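Long-range contact in Lv-ranaspumin (Lv-RSN-1) (Leptodactylus vastus, PDB 4K82), which probably acts as a surfactant that lowers surface tension in the foam nest of this frog: residues T16-L30 against G95-E107. Residues are numbered along the deposited sequence; the frame is centred on the assembly and turned at random.
Sequences TACLTKALKDSGDLL and GLYKLLKELKIDE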
ATOM      1  N   THR A  16      -8.381  -5.296  20.523  1.00 33.47           N
ATOM      2  CA  THR A  16      -8.082  -6.491  19.746  1.00 29.19           C
ATOM      3  C   THR A  16      -9.349  -7.147  19.220  1.00 30.27           C
ATOM      4  O   THR A  16      -9.379  -7.674  18.106  1.00 28.51           O
ATOM      5  CB  THR A  16      -7.296  -7.516  20.593  1.00 41.50           C
ATOM      6  OG1 THR A  16      -6.109  -6.899  21.111  1.00 42.28           O
ATOM      7  CG2 THR A  16      -6.908  -8.724  19.754  1.00 39.47           C
ATOM      8  N   ALA A  17     -10.401  -7.111  20.033  1.00 28.83           N
ATOM      9  CA  ALA A  17     -11.687  -7.652  19.632  1.00 33.39           C
ATOM     10  C   ALA A  17     -12.209  -6.914  18.407  1.00 33.64           C
ATOM     11  O   ALA A  17     -12.663  -7.530  17.441  1.00 30.85           O
ATOM     12  CB  ALA A  17     -12.684  -7.538  20.773  1.00 38.47           C
ATOM     13  N   CYS A  18     -12.145  -5.588  18.462  1.00 31.27           N
ATOM     14  CA  CYS A  18     -12.662  -4.749  17.392  1.00 27.03           C
ATOM     15  C   CYS A  18     -11.870  -4.993  16.108  1.00 28.13           C
ATOM     16  O   CYS A  18     -12.442  -5.092  15.019  1.00 30.93           O
ATOM     17  CB  CYS A  18     -12.586  -3.276  17.801  1.00 33.64           C
ATOM     18  SG  CYS A  18     -13.111  -2.097  16.530  1.00 37.42           S
ATOM     19  N   LEU A  19     -10.553  -5.084  16.255  1.00 28.09           N
ATOM     20  CA  LEU A  19      -9.667  -5.328  15.126  1.00 26.78           C
ATOM     21  C   LEU A  19      -9.973  -6.677  14.487  1.00 27.21           C
ATOM     22  O   LEU A  19     -10.065  -6.791  13.265  1.00 26.92           O
ATOM     23  CB  LEU A  19      -8.205  -5.289  15.580  1.00 22.55           C
ATOM     24  CG  LEU A  19      -7.186  -5.593  14.491  1.00 27.57           C
ATOM     25  CD1 LEU A  19      -7.310  -4.563  13.364  1.00 27.32           C
ATOM     26  CD2 LEU A  19      -5.789  -5.599  15.085  1.00 25.27           C
ATOM     27  N   THR A  20     -10.127  -7.696  15.330  1.00 29.30           N
ATOM     28  CA  THR A  20     -10.449  -9.052  14.886  1.00 28.41           C
ATOM     29  C   THR A  20     -11.687  -9.088  13.987  1.00 29.13           C
ATOM     30  O   THR A  20     -11.673  -9.677  12.902  1.00 30.49           O
ATOM     31  CB  THR A  20     -10.680  -9.982  16.100  1.00 31.71           C
ATOM     32  OG1 THR A  20      -9.486 -10.049  16.888  1.00 33.93           O
ATOM     33  CG2 THR A  20     -11.060 -11.374  15.648  1.00 31.82           C
ATOM     34  N   LYS A  21     -12.758  -8.448  14.438  1.00 30.00           N
ATOM     35  CA  LYS A  21     -13.987  -8.423  13.662  1.00 36.17           C
ATOM     36  C   LYS A  21     -13.803  -7.591  12.394  1.00 36.51           C
ATOM     37  O   LYS A  21     -14.270  -7.967  11.313  1.00 35.39           O
ATOM     38  CB  LYS A  21     -15.140  -7.868  14.501  1.00 33.63           C
ATOM     39  CG  LYS A  21     -16.511  -8.125  13.886  1.00 47.16           C
ATOM     40  CD  LYS A  21     -17.603  -7.318  14.568  1.00 57.85           C
ATOM     41  CE  LYS A  21     -17.359  -5.821  14.419  1.00 60.35           C
ATOM     42  NZ  LYS A  21     -16.928  -5.426  13.037  1.00 47.01           N
ATOM     43  N   ALA A  22     -13.110  -6.463  12.536  1.00 32.70           N
ATOM     44  CA  ALA A  22     -12.903  -5.546  11.424  1.00 31.66           C
ATOM     45  C   ALA A  22     -12.183  -6.215  10.248  1.00 31.54           C
ATOM     46  O   ALA A  22     -12.462  -5.910   9.089  1.00 34.15           O
ATOM     47  CB  ALA A  22     -12.136  -4.319  11.891  1.00 31.67           C
ATOM     48  N   LEU A  23     -11.269  -7.133  10.550  1.00 32.02           N
ATOM     49  CA  LEU A  23     -10.536  -7.849   9.503  1.00 30.84           C
ATOM     50  C   LEU A  23     -11.420  -8.845   8.746  1.00 40.95           C
ATOM     51  O   LEU A  23     -11.111  -9.227   7.614  1.00 40.22           O
ATOM     52  CB  LEU A  23      -9.325  -8.565  10.100  1.00 28.92           C
ATOM     53  CG  LEU A  23      -8.197  -7.644  10.571  1.00 25.35           C
ATOM     54  CD1 LEU A  23      -7.223  -8.405  11.457  1.00 30.88           C
ATOM     55  CD2 LEU A  23      -7.472  -7.049   9.368  1.00 29.87           C
ATOM     56  N   LYS A  24     -12.520  -9.261   9.369  1.00 40.14           N
ATOM     57  CA  LYS A  24     -13.447 -10.191   8.732  1.00 41.36           C
ATOM     58  C   LYS A  24     -14.509  -9.459   7.914  1.00 43.59           C
ATOM     59  O   LYS A  24     -15.211 -10.075   7.113  1.00 50.77           O
ATOM     60  CB  LYS A  24     -14.102 -11.105   9.773  1.00 43.09           C
ATOM     61  CG  LYS A  24     -13.119 -12.025  10.486  1.00 47.45           C
ATOM     62  CD  LYS A  24     -13.769 -12.798  11.628  1.00 56.38           C
ATOM     63  CE  LYS A  24     -12.742 -13.659  12.359  1.00 52.88           C
ATOM     64  NZ  LYS A  24     -13.262 -14.225  13.637  1.00 52.69           N
ATOM     65  N   ASP A  25     -14.623  -8.148   8.114  1.00 41.82           N
ATOM     66  CA  ASP A  25     -15.583  -7.338   7.362  1.00 36.14           C
ATOM     67  C   ASP A  25     -15.094  -7.080   5.938  1.00 47.31           C
ATOM     68  O   ASP A  25     -13.898  -7.173   5.655  1.00 40.19           O
ATOM     69  CB  ASP A  25     -15.839  -6.000   8.060  1.00 47.54           C
ATOM     70  CG  ASP A  25     -16.491  -6.163   9.418  1.00 51.90           C
ATOM     71  OD1 ASP A  25     -17.226  -7.155   9.614  1.00 56.09           O
ATOM     72  OD2 ASP A  25     -16.273  -5.289  10.289  1.00 53.51           O
ATOM     73  N   SER A  26     -16.025  -6.758   5.045  1.00 43.99           N
ATOM     74  CA  SER A  26     -15.679  -6.378   3.679  1.00 47.37           C
ATOM     75  C   SER A  26     -15.037  -4.998   3.680  1.00 52.18           C
ATOM     76  O   SER A  26     -15.695  -3.995   3.971  1.00 56.35           O
ATOM     77  CB  SER A  26     -16.917  -6.372   2.775  1.00 54.18           C
ATOM     78  OG  SER A  26     -17.404  -7.684   2.552  1.00 60.81           O
ATOM     79  N   GLY A  27     -13.750  -4.951   3.357  1.00 48.94           N
ATOM     80  CA  GLY A  27     -13.022  -3.698   3.345  1.00 44.47           C
ATOM     81  C   GLY A  27     -11.548  -3.889   3.045  1.00 36.00           C
ATOM     82  O   GLY A  27     -11.101  -4.980   2.681  1.00 39.67           O
ATOM     83  N   ASP A  28     -10.786  -2.817   3.211  1.00 31.92           N
ATOM     84  CA  ASP A  28      -9.396  -2.815   2.772  1.00 26.45           C
ATOM     85  C   ASP A  28      -8.421  -2.851   3.928  1.00 25.19           C
ATOM     86  O   ASP A  28      -7.240  -2.632   3.720  1.00 24.87           O
ATOM     87  CB  ASP A  28      -9.125  -1.566   1.942  1.00 31.80           C
ATOM     88  CG  ASP A  28      -9.921  -1.549   0.668  1.00 39.27           C
ATOM     89  OD1 ASP A  28     -10.255  -2.651   0.189  1.00 37.49           O
ATOM     90  OD2 ASP A  28     -10.225  -0.451   0.159  1.00 40.57           O
ATOM     91  N   LEU A  29      -8.920  -3.107   5.135  1.00 25.77           N
ATOM     92  CA  LEU A  29      -8.118  -2.922   6.339  1.00 21.85           C
ATOM     93  C   LEU A  29      -6.792  -3.670   6.318  1.00 22.44           C
ATOM     94  O   LEU A  29      -5.763  -3.077   6.613  1.00 21.58           O
ATOM     95  CB  LEU A  29      -8.908  -3.292   7.589  1.00 24.01           C
ATOM     96  CG  LEU A  29      -8.190  -3.016   8.908  1.00 22.51           C
ATOM     97  CD1 LEU A  29      -7.808  -1.542   9.018  1.00 21.84           C
ATOM     98  CD2 LEU A  29      -9.063  -3.433  10.083  1.00 23.51           C
ATOM     99  N   LEU A  30      -6.811  -4.960   5.985  1.00 21.21           N
ATOM    100  CA  LEU A  30      -5.571  -5.745   6.011  1.00 20.78           C
ATOM    101  C   LEU A  30      -4.527  -5.149   5.065  1.00 23.11           C
ATOM    102  O   LEU A  30      -3.358  -4.979   5.430  1.00 20.67           O
ATOM    103  CB  LEU A  30      -5.824  -7.213   5.660  1.00 28.03           C
ATOM    104  CG  LEU A  30      -4.534  -8.046   5.645  1.00 29.61           C
ATOM    105  CD1 LEU A  30      -3.859  -8.035   7.013  1.00 28.90           C
ATOM    106  CD2 LEU A  30      -4.780  -9.480   5.170  1.00 36.96           C
ATOM    107  N   GLY A  95       4.190  -4.522  17.633  1.00 21.11           N
ATOM    108  CA  GLY A  95       3.091  -5.150  18.348  1.00 24.04           C
ATOM    109  C   GLY A  95       1.915  -5.487  17.451  1.00 21.68           C
ATOM    110  O   GLY A  95       1.343  -6.583  17.515  1.00 23.28           O
ATOM    111  N   LEU A  96       1.559  -4.540  16.589  1.00 19.50           N
ATOM    112  CA  LEU A  96       0.454  -4.728  15.674  1.00 21.02           C
ATOM    113  C   LEU A  96       0.763  -5.864  14.704  1.00 22.76           C
ATOM    114  O   LEU A  96      -0.085  -6.721  14.439  1.00 26.56           O
ATOM    115  CB  LEU A  96       0.172  -3.426  14.918  1.00 20.88           C
ATOM    116  CG  LEU A  96      -1.009  -3.495  13.965  1.00 25.76           C
ATOM    117  CD1 LEU A  96      -2.246  -3.941  14.741  1.00 25.29           C
ATOM    118  CD2 LEU A  96      -1.217  -2.136  13.330  1.00 28.58           C
ATOM    119  N   TYR A  97       1.987  -5.876  14.182  1.00 20.74           N
ATOM    120  CA  TYR A  97       2.388  -6.920  13.252  1.00 21.15           C
ATOM    121  C   TYR A  97       2.263  -8.306  13.905  1.00 21.86           C
ATOM    122  O   TYR A  97       1.656  -9.208  13.336  1.00 27.99           O
ATOM    123  CB  TYR A  97       3.814  -6.653  12.759  1.00 25.41           C
ATOM    124  CG  TYR A  97       4.326  -7.659  11.755  1.00 23.98           C
ATOM    125  CD1 TYR A  97       3.557  -8.040  10.665  1.00 29.40           C
ATOM    126  CD2 TYR A  97       5.581  -8.224  11.902  1.00 30.97           C
ATOM    127  CE1 TYR A  97       4.032  -8.958   9.748  1.00 29.86           C
ATOM    128  CE2 TYR A  97       6.064  -9.139  10.992  1.00 32.36           C
ATOM    129  CZ  TYR A  97       5.289  -9.498   9.919  1.00 28.87           C
ATOM    130  OH  TYR A  97       5.785 -10.414   9.019  1.00 37.56           O
ATOM    131  N   LYS A  98       2.831  -8.461  15.098  1.00 21.54           N
ATOM    132  CA  LYS A  98       2.716  -9.713  15.851  1.00 28.08           C
ATOM    133  C   LYS A  98       1.258 -10.086  16.103  1.00 26.54           C
ATOM    134  O   LYS A  98       0.865 -11.247  15.932  1.00 30.73           O
ATOM    135  CB  LYS A  98       3.476  -9.626  17.179  1.00 27.00           C
ATOM    136  CG  LYS A  98       4.976  -9.389  17.034  1.00 37.51           C
ATOM    137  CD  LYS A  98       5.666  -9.367  18.399  1.00 45.64           C
ATOM    138  CE  LYS A  98       6.899  -8.458  18.413  1.00 48.63           C
ATOM    139  NZ  LYS A  98       8.107  -9.051  17.759  1.00 55.16           N
ATOM    140  N   LEU A  99       0.458  -9.098  16.494  1.00 26.22           N
ATOM    141  CA  LEU A  99      -0.963  -9.322  16.728  1.00 26.37           C
ATOM    142  C   LEU A  99      -1.664  -9.847  15.471  1.00 28.48           C
ATOM    143  O   LEU A  99      -2.474 -10.779  15.546  1.00 28.94           O
ATOM    144  CB  LEU A  99      -1.642  -8.034  17.219  1.00 26.61           C
ATOM    145  CG  LEU A  99      -3.124  -8.145  17.565  1.00 27.22           C
ATOM    146  CD1 LEU A  99      -3.348  -9.192  18.644  1.00 28.66           C
ATOM    147  CD2 LEU A  99      -3.675  -6.790  18.003  1.00 29.59           C
ATOM    148  N   LEU A 100      -1.364  -9.245  14.319  1.00 25.41           N
ATOM    149  CA  LEU A 100      -2.000  -9.654  13.076  1.00 27.27           C
ATOM    150  C   LEU A 100      -1.708 -11.123  12.787  1.00 32.45           C
ATOM    151  O   LEU A 100      -2.591 -11.868  12.380  1.00 31.58           O
ATOM    152  CB  LEU A 100      -1.564  -8.769  11.900  1.00 28.60           C
ATOM    153  CG  LEU A 100      -2.132  -7.349  11.906  1.00 28.64           C
ATOM    154  CD1 LEU A 100      -1.615  -6.564  10.708  1.00 29.32           C
ATOM    155  CD2 LEU A 100      -3.665  -7.369  11.897  1.00 28.79           C
ATOM    156  N   LYS A 101      -0.475 -11.543  13.044  1.00 30.99           N
ATOM    157  CA  LYS A 101      -0.100 -12.937  12.843  1.00 33.15           C
ATOM    158  C   LYS A 101      -0.827 -13.855  13.828  1.00 35.24           C
ATOM    159  O   LYS A 101      -1.243 -14.954  13.465  1.00 36.67           O
ATOM    160  CB  LYS A 101       1.417 -13.097  12.932  1.00 32.54           C
ATOM    161  CG  LYS A 101       2.162 -12.329  11.851  1.00 39.43           C
ATOM    162  CD  LYS A 101       3.618 -12.099  12.232  1.00 46.93           C
ATOM    163  CE  LYS A 101       4.437 -13.383  12.187  1.00 56.11           C
ATOM    164  NZ  LYS A 101       5.039 -13.635  10.844  1.00 48.61           N
ATOM    165  N   GLU A 102      -0.997 -13.393  15.064  1.00 34.23           N
ATOM    166  CA  GLU A 102      -1.769 -14.136  16.060  1.00 37.49           C
ATOM    167  C   GLU A 102      -3.231 -14.292  15.642  1.00 36.05           C
ATOM    168  O   GLU A 102      -3.880 -15.281  15.988  1.00 41.45           O
ATOM    169  CB  GLU A 102      -1.689 -13.462  17.436  1.00 37.71           C
ATOM    170  CG  GLU A 102      -0.346 -13.635  18.140  1.00 45.32           C
ATOM    171  CD  GLU A 102      -0.320 -13.009  19.525  1.00 52.55           C
ATOM    172  OE1 GLU A 102      -1.287 -12.298  19.876  1.00 50.00           O
ATOM    173  OE2 GLU A 102       0.665 -13.227  20.267  1.00 51.12           O
ATOM    174  N   LEU A 103      -3.747 -13.316  14.898  1.00 33.67           N
ATOM    175  CA  LEU A 103      -5.125 -13.365  14.415  1.00 34.75           C
ATOM    176  C   LEU A 103      -5.264 -14.164  13.125  1.00 33.52           C
ATOM    177  O   LEU A 103      -6.355 -14.226  12.541  1.00 38.41           O
ATOM    178  CB  LEU A 103      -5.670 -11.957  14.197  1.00 30.42           C
ATOM    179  CG  LEU A 103      -5.716 -11.067  15.434  1.00 37.70           C
ATOM    180  CD1 LEU A 103      -6.378  -9.743  15.073  1.00 30.45           C
ATOM    181  CD2 LEU A 103      -6.446 -11.760  16.571  1.00 40.73           C
ATOM    182  N   LYS A 104      -4.153 -14.746  12.676  1.00 35.07           N
ATOM    183  CA  LYS A 104      -4.134 -15.652  11.523  1.00 36.69           C
ATOM    184  C   LYS A 104      -4.520 -14.999  10.188  1.00 43.48           C
ATOM    185  O   LYS A 104      -5.180 -15.622   9.361  1.00 39.98           O
ATOM    186  CB  LYS A 104      -5.024 -16.874  11.788  1.00 42.69           C
ATOM    187  CG  LYS A 104      -4.668 -17.637  13.058  1.00 47.38           C
ATOM    188  CD  LYS A 104      -5.805 -18.554  13.485  1.00 46.47           C
ATOM    189  CE  LYS A 104      -5.522 -19.212  14.830  1.00 63.94           C
ATOM    190  NZ  LYS A 104      -6.682 -20.019  15.306  1.00 62.82           N
ATOM    191  N   ILE A 105      -4.105 -13.754   9.979  1.00 39.75           N
ATOM    192  CA  ILE A 105      -4.376 -13.065   8.718  1.00 35.06           C
ATOM    193  C   ILE A 105      -3.766 -13.804   7.531  1.00 32.96           C
ATOM    194  O   ILE A 105      -2.865 -14.634   7.694  1.00 37.02           O
ATOM    195  CB  ILE A 105      -3.847 -11.611   8.728  1.00 35.65           C
ATOM    196  CG1 ILE A 105      -2.409 -11.559   9.244  1.00 35.69           C
ATOM    197  CG2 ILE A 105      -4.740 -10.711   9.580  1.00 37.94           C
ATOM    198  CD1 ILE A 105      -1.369 -11.410   8.158  1.00 39.62           C
ATOM    199  N   ASP A 106      -4.256 -13.493   6.337  1.00 36.31           N
ATOM    200  CA  ASP A 106      -3.710 -14.054   5.109  1.00 33.53           C
ATOM    201  C   ASP A 106      -2.329 -13.463   4.874  1.00 37.68           C
ATOM    202  O   ASP A 106      -2.213 -12.347   4.372  1.00 35.33           O
ATOM    203  CB  ASP A 106      -4.629 -13.704   3.934  1.00 35.27           C
ATOM    204  CG  ASP A 106      -4.263 -14.445   2.654  1.00 41.87           C
ATOM    205  OD1 ASP A 106      -3.085 -14.816   2.478  1.00 42.76           O
ATOM    206  OD2 ASP A 106      -5.164 -14.650   1.813  1.00 57.05           O
ATOM    207  N   GLU A 107      -1.283 -14.206   5.221  1.00 36.77           N
ATOM    208  CA  GLU A 107       0.065 -13.672   5.085  1.00 33.96           C
ATOM    209  C   GLU A 107       0.518 -13.627   3.626  1.00 33.76           C
ATOM    210  O   GLU A 107       1.444 -12.903   3.280  1.00 36.05           O
ATOM    211  CB  GLU A 107       1.066 -14.423   5.976  1.00 44.01           C
ATOM    212  CG  GLU A 107       0.815 -14.219   7.471  1.00 43.78           C
ATOM    213  CD  GLU A 107       2.035 -14.512   8.336  1.00 57.58           C
ATOM    214  OE1 GLU A 107       3.115 -13.937   8.072  1.00 49.43           O
ATOM    215  OE2 GLU A 107       1.909 -15.311   9.289  1.00 61.42           O
TER
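L19 meets L99 tip to tip, CD2 to CD2 at 3.8 Å, in a helix-helix packing of the all-alpha fold: the axes of helices 16-24 and 95-102 cross at -60° and approach to 11.3 Å, a leucine-filled interface with no hydrogen bond across it. The same CD2 of L19 also touches CD1 of L96, and T16 CG2 lies 3.8 Å from L99 CD1. One turn on from L19, the side chains of L23 and L100 cross at about a right angle, L23 CD1 lying 3.7 Å from L100 CD2; L23 CD1 also meets I105 CG2. L30, on the next helix, brings CD1 within 3.8 Å of the same CG2, so I105 bridges both helices of 16-30. At the partly exposed flank, both methyls of L103 pack on T20 OG1, CD2 at 3.5 Å and CD1 at 3.6 Å, and CD1 also touches L23 CD1. Further out, K104 closes helix 95-102 with a Schellman motif, after which the CB of I105 points toward 16-30, while F110 touches L30, L100 and I105. A valine in place of T20 would probably leave T16 O without its second donor: OG1, beside its backbone N (chi1 -61°), bonds T16 O at 2.7 Å, 35° out of the carbonyl plane and on the face opposite T20 N.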